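Long-range contact in condensin complex subunit 3 (Schizosaccharomyces pombe, PDB 5OQR), which serves as a regulatory subunit of condensin, the complex required to convert interphase chromatin into condensed, mitotic-like chromosomes: residues L392-I406 with R461-I473. Sequence-based numbering, arbitrary orientation.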
loop_
_atom_site.group_PDB
_atom_site.type_symbol
_atom_site.label_atom_id
_atom_site.label_comp_id
_atom_site.label_asym_id
_atom_site.label_seq_id
_atom_site.Cartn_x
_atom_site.Cartn_y
_atom_site.Cartn_z
ATOM N N LEU A 392 34.617 19.242 -8.777
ATOM C CA LEU A 392 34.829 18.736 -7.425
ATOM C C LEU A 392 36.015 19.411 -6.755
ATOM O O LEU A 392 36.044 19.533 -5.527
ATOM C CB LEU A 392 35.036 17.222 -7.459
ATOM C CG LEU A 392 33.811 16.386 -7.828
ATOM C CD1 LEU A 392 34.235 15.015 -8.327
ATOM C CD2 LEU A 392 32.880 16.256 -6.635
ATOM N N SER A 393 36.994 19.860 -7.540
ATOM C CA SER A 393 38.206 20.436 -6.972
ATOM C C SER A 393 38.034 21.902 -6.593
ATOM O O SER A 393 38.651 22.357 -5.624
ATOM C CB SER A 393 39.361 20.294 -7.962
ATOM O OG SER A 393 39.672 18.931 -8.188
ATOM N N THR A 394 37.213 22.650 -7.324
ATOM C CA THR A 394 37.119 24.097 -7.149
ATOM C C THR A 394 35.777 24.563 -6.609
ATOM O O THR A 394 35.741 25.445 -5.748
ATOM C CB THR A 394 37.388 24.806 -8.481
ATOM O OG1 THR A 394 36.270 24.626 -9.357
ATOM C CG2 THR A 394 38.642 24.251 -9.147
ATOM N N MET A 395 34.671 24.002 -7.086
ATOM C CA MET A 395 33.358 24.487 -6.700
ATOM C C MET A 395 32.956 23.931 -5.337
ATOM O O MET A 395 33.647 23.098 -4.743
ATOM C CB MET A 395 32.322 24.103 -7.753
ATOM C CG MET A 395 32.669 24.549 -9.153
ATOM S SD MET A 395 31.376 24.140 -10.333
ATOM C CE MET A 395 32.274 24.341 -11.866
ATOM N N ALA A 396 31.815 24.399 -4.850
ATOM C CA ALA A 396 31.244 23.959 -3.581
ATOM C C ALA A 396 29.826 23.462 -3.839
ATOM O O ALA A 396 28.843 24.127 -3.498
ATOM C CB ALA A 396 31.270 25.091 -2.555
ATOM N N LEU A 397 29.726 22.286 -4.451
ATOM C CA LEU A 397 28.432 21.704 -4.750
ATOM C C LEU A 397 27.741 21.296 -3.450
ATOM O O LEU A 397 28.404 21.018 -2.449
ATOM C CB LEU A 397 28.587 20.483 -5.654
ATOM C CG LEU A 397 29.159 20.623 -7.073
ATOM C CD1 LEU A 397 30.022 21.856 -7.275
ATOM C CD2 LEU A 397 29.954 19.373 -7.425
ATOM N N PRO A 398 26.411 21.246 -3.435
ATOM C CA PRO A 398 25.716 20.774 -2.236
ATOM C C PRO A 398 25.878 19.273 -2.064
ATOM O O PRO A 398 26.227 18.544 -2.995
ATOM C CB PRO A 398 24.258 21.152 -2.500
ATOM C CG PRO A 398 24.139 21.100 -3.979
ATOM C CD PRO A 398 25.466 21.588 -4.513
ATOM N N ASP A 399 25.612 18.813 -0.841
ATOM C CA ASP A 399 25.749 17.392 -0.547
ATOM C C ASP A 399 24.899 16.544 -1.483
ATOM O O ASP A 399 25.241 15.388 -1.761
ATOM C CB ASP A 399 25.368 17.118 0.909
ATOM C CG ASP A 399 25.782 15.734 1.372
ATOM O OD1 ASP A 399 26.908 15.306 1.042
ATOM O OD2 ASP A 399 24.981 15.070 2.064
ATOM N N SER A 400 23.795 17.100 -1.986
ATOM C CA SER A 400 22.909 16.338 -2.859
ATOM C C SER A 400 23.601 15.963 -4.163
ATOM O O SER A 400 23.495 14.821 -4.624
ATOM C CB SER A 400 21.640 17.143 -3.138
ATOM O OG SER A 400 21.956 18.463 -3.546
ATOM N N LEU A 401 24.315 16.912 -4.774
ATOM C CA LEU A 401 24.948 16.665 -6.061
ATOM C C LEU A 401 26.308 15.994 -5.936
ATOM O O LEU A 401 26.769 15.381 -6.902
ATOM C CB LEU A 401 25.094 17.978 -6.832
ATOM C CG LEU A 401 23.786 18.657 -7.244
ATOM C CD1 LEU A 401 24.059 20.031 -7.815
ATOM C CD2 LEU A 401 23.032 17.814 -8.254
ATOM N N ILE A 402 26.956 16.086 -4.773
ATOM C CA ILE A 402 28.269 15.469 -4.597
ATOM C C ILE A 402 28.223 13.991 -4.961
ATOM O O ILE A 402 29.114 13.477 -5.647
ATOM C CB ILE A 402 28.765 15.679 -3.152
ATOM C CG1 ILE A 402 29.208 17.132 -2.958
ATOM C CG2 ILE A 402 29.911 14.713 -2.819
ATOM C CD1 ILE A 402 29.599 17.484 -1.537
ATOM N N SER A 403 27.189 13.283 -4.504
ATOM C CA SER A 403 27.131 11.840 -4.712
ATOM C C SER A 403 27.036 11.503 -6.193
ATOM O O SER A 403 27.772 10.647 -6.695
ATOM C CB SER A 403 25.945 11.256 -3.948
ATOM O OG SER A 403 25.976 11.655 -2.590
ATOM N N LEU A 404 26.126 12.161 -6.911
ATOM C CA LEU A 404 25.975 11.889 -8.336
ATOM C C LEU A 404 27.226 12.267 -9.119
ATOM O O LEU A 404 27.563 11.600 -10.104
ATOM C CB LEU A 404 24.758 12.633 -8.881
ATOM C CG LEU A 404 23.398 12.150 -8.372
ATOM C CD1 LEU A 404 22.292 13.034 -8.915
ATOM C CD2 LEU A 404 23.147 10.701 -8.754
ATOM N N HIS A 405 27.923 13.327 -8.706
ATOM C CA HIS A 405 29.172 13.690 -9.365
ATOM C C HIS A 405 30.214 12.596 -9.198
ATOM O O HIS A 405 30.851 12.174 -10.168
ATOM C CB HIS A 405 29.698 15.011 -8.807
ATOM C CG HIS A 405 29.123 16.220 -9.473
ATOM N ND1 HIS A 405 28.024 16.890 -8.984
ATOM C CD2 HIS A 405 29.493 16.876 -10.597
ATOM C CE1 HIS A 405 27.743 17.909 -9.776
ATOM N NE2 HIS A 405 28.619 17.921 -10.762
ATOM N N ILE A 406 30.406 12.130 -7.965
ATOM C CA ILE A 406 31.408 11.107 -7.700
ATOM C C ILE A 406 30.977 9.764 -8.274
ATOM O O ILE A 406 31.819 8.959 -8.686
ATOM C CB ILE A 406 31.679 11.029 -6.188
ATOM C CG1 ILE A 406 32.323 12.337 -5.719
ATOM C CG2 ILE A 406 32.563 9.826 -5.853
ATOM C CD1 ILE A 406 32.533 12.449 -4.226
ATOM N N ARG A 461 33.177 18.754 3.804
ATOM C CA ARG A 461 33.129 18.470 2.374
ATOM C C ARG A 461 34.131 17.387 2.004
ATOM O O ARG A 461 33.842 16.527 1.166
ATOM C CB ARG A 461 33.402 19.740 1.570
ATOM C CG ARG A 461 33.105 19.590 0.083
ATOM C CD ARG A 461 33.700 20.724 -0.729
ATOM N NE ARG A 461 33.570 22.005 -0.046
ATOM C CZ ARG A 461 32.426 22.665 0.094
ATOM N NH1 ARG A 461 32.408 23.825 0.735
ATOM N NH2 ARG A 461 31.300 22.165 -0.397
ATOM N N CYS A 462 35.315 17.415 2.615
ATOM C CA CYS A 462 36.306 16.379 2.354
ATOM C C CYS A 462 35.774 15.013 2.759
ATOM O O CYS A 462 35.789 14.068 1.965
ATOM C CB CYS A 462 37.606 16.695 3.094
ATOM S SG CYS A 462 38.526 18.085 2.410
ATOM N N LEU A 463 35.285 14.895 3.994
ATOM C CA LEU A 463 34.734 13.628 4.457
ATOM C C LEU A 463 33.577 13.169 3.583
ATOM O O LEU A 463 33.401 11.965 3.375
ATOM C CB LEU A 463 34.284 13.755 5.910
ATOM C CG LEU A 463 35.392 13.977 6.941
ATOM C CD1 LEU A 463 34.794 14.295 8.299
ATOM C CD2 LEU A 463 36.294 12.757 7.031
ATOM N N SER A 464 32.780 14.104 3.067
ATOM C CA SER A 464 31.734 13.731 2.121
ATOM C C SER A 464 32.323 13.139 0.849
ATOM O O SER A 464 31.715 12.253 0.241
ATOM C CB SER A 464 30.870 14.946 1.792
ATOM O OG SER A 464 30.221 15.426 2.954
ATOM N N TYR A 465 33.496 13.615 0.426
ATOM C CA TYR A 465 34.169 13.009 -0.716
ATOM C C TYR A 465 34.735 11.645 -0.349
ATOM O O TYR A 465 34.716 10.719 -1.165
ATOM C CB TYR A 465 35.289 13.919 -1.224
ATOM C CG TYR A 465 34.840 15.153 -1.974
ATOM C CD1 TYR A 465 33.565 15.675 -1.814
ATOM C CD2 TYR A 465 35.701 15.794 -2.853
ATOM C CE1 TYR A 465 33.166 16.805 -2.503
ATOM C CE2 TYR A 465 35.310 16.919 -3.544
ATOM C CZ TYR A 465 34.044 17.420 -3.366
ATOM O OH TYR A 465 33.658 18.542 -4.059
ATOM N N VAL A 466 35.258 11.514 0.871
ATOM C CA VAL A 466 35.743 10.221 1.344
ATOM C C VAL A 466 34.592 9.232 1.422
ATOM O O VAL A 466 34.721 8.069 1.024
ATOM C CB VAL A 466 36.436 10.377 2.711
ATOM C CG1 VAL A 466 37.033 9.055 3.156
ATOM C CG2 VAL A 466 37.512 11.445 2.650
ATOM N N GLN A 467 33.451 9.681 1.939
ATOM C CA GLN A 467 32.290 8.812 2.063
ATOM C C GLN A 467 31.865 8.268 0.704
ATOM O O GLN A 467 31.624 7.066 0.551
ATOM C CB GLN A 467 31.148 9.581 2.723
ATOM C CG GLN A 467 29.965 8.733 3.124
ATOM C CD GLN A 467 28.876 9.550 3.783
ATOM O OE1 GLN A 467 29.064 10.731 4.075
ATOM N NE2 GLN A 467 27.729 8.929 4.021
ATOM N N CYS A 468 31.776 9.141 -0.300
ATOM C CA CYS A 468 31.364 8.699 -1.627
ATOM C C CYS A 468 32.425 7.828 -2.285
ATOM O O CYS A 468 32.100 7.005 -3.148
ATOM C CB CYS A 468 31.057 9.905 -2.511
ATOM S SG CYS A 468 29.574 10.808 -2.053
ATOM N N LEU A 469 33.689 7.997 -1.905
ATOM C CA LEU A 469 34.751 7.176 -2.474
ATOM C C LEU A 469 34.540 5.708 -2.131
ATOM O O LEU A 469 34.472 4.850 -3.017
ATOM C CB LEU A 469 36.112 7.665 -1.971
ATOM C CG LEU A 469 37.308 6.732 -2.188
ATOM C CD1 LEU A 469 37.483 6.383 -3.650
ATOM C CD2 LEU A 469 38.575 7.358 -1.640
ATOM N N PHE A 470 34.425 5.402 -0.841
ATOM C CA PHE A 470 34.253 4.027 -0.398
ATOM C C PHE A 470 32.849 3.495 -0.643
ATOM O O PHE A 470 32.623 2.293 -0.472
ATOM C CB PHE A 470 34.612 3.920 1.084
ATOM C CG PHE A 470 36.058 4.203 1.366
ATOM C CD1 PHE A 470 37.037 3.316 0.961
ATOM C CD2 PHE A 470 36.441 5.360 2.018
ATOM C CE1 PHE A 470 38.366 3.571 1.207
ATOM C CE2 PHE A 470 37.771 5.618 2.268
ATOM C CZ PHE A 470 38.734 4.722 1.862
ATOM N N GLU A 471 31.910 4.350 -1.043
ATOM C CA GLU A 471 30.606 3.883 -1.489
ATOM C C GLU A 471 30.643 3.306 -2.895
ATOM O O GLU A 471 29.732 2.559 -3.265
ATOM C CB GLU A 471 29.591 5.027 -1.451
ATOM C CG GLU A 471 28.681 5.018 -0.240
ATOM C CD GLU A 471 27.834 6.273 -0.140
ATOM O OE1 GLU A 471 27.742 7.009 -1.146
ATOM O OE2 GLU A 471 27.267 6.526 0.943
ATOM N N ASN A 472 31.670 3.628 -3.681
ATOM C CA ASN A 472 31.712 3.288 -5.098
ATOM C C ASN A 472 32.793 2.270 -5.441
ATOM O O ASN A 472 33.096 2.083 -6.623
ATOM C CB ASN A 472 31.910 4.555 -5.930
ATOM C CG ASN A 472 30.624 5.321 -6.133
ATOM O OD1 ASN A 472 30.322 6.255 -5.395
ATOM N ND2 ASN A 472 29.853 4.924 -7.136
ATOM N N ILE A 473 33.381 1.608 -4.446
ATOM C CA ILE A 473 34.313 0.517 -4.688
ATOM C C ILE A 473 33.824 -0.706 -3.927
ATOM O O ILE A 473 33.073 -0.606 -2.955
ATOM C CB ILE A 473 35.761 0.873 -4.291
ATOM C CG1 ILE A 473 35.826 1.351 -2.841
ATOM C CG2 ILE A 473 36.306 1.941 -5.221
ATOM C CD1 ILE A 473 37.226 1.395 -2.290
#
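Tyr465 reaches from helix 457-471 to Leu392 of helix 378-394, where its OH donates a hydrogen bond to Leu392 O (3.0 Å), in the carbonyl plane and on a lone pair. This joins HEAT repeat 6 of the alpha-solenoid to a helix further along the chain. Leu392 CD2 packs 3.7 Å from Tyr465 CZ, while Ile402 CD1 meets the ring edge at Tyr465 CE1 (3.8 Å). Ile402 is a knob from helix 399-412, set in a hole formed by Arg461, Ser464, Tyr465 and Cys468; the two short helical segments run in the same general direction, crossing at -39°. One turn on, Ile406 CD1 packs on Cys468 CB. Arg461 extends with CG anti to its own N (chi1 -169°), then bends at chi3, bringing its guanidinium to the loop between the two HEAT helices. There the poorly ordered Ala396 places CB over one guanidinium face, and Leu397 O sits at the edge, 3.7 Å from Arg461 NH2. A phenylalanine in place of Tyr465 would probably leave the Leu392 carbonyl without this hydrogen-bond donor. Further out, Ile427 of helix 416-434 touches Tyr465, and Ser464 OG turns back to Leu460 O and also bonds Lys505 NZ.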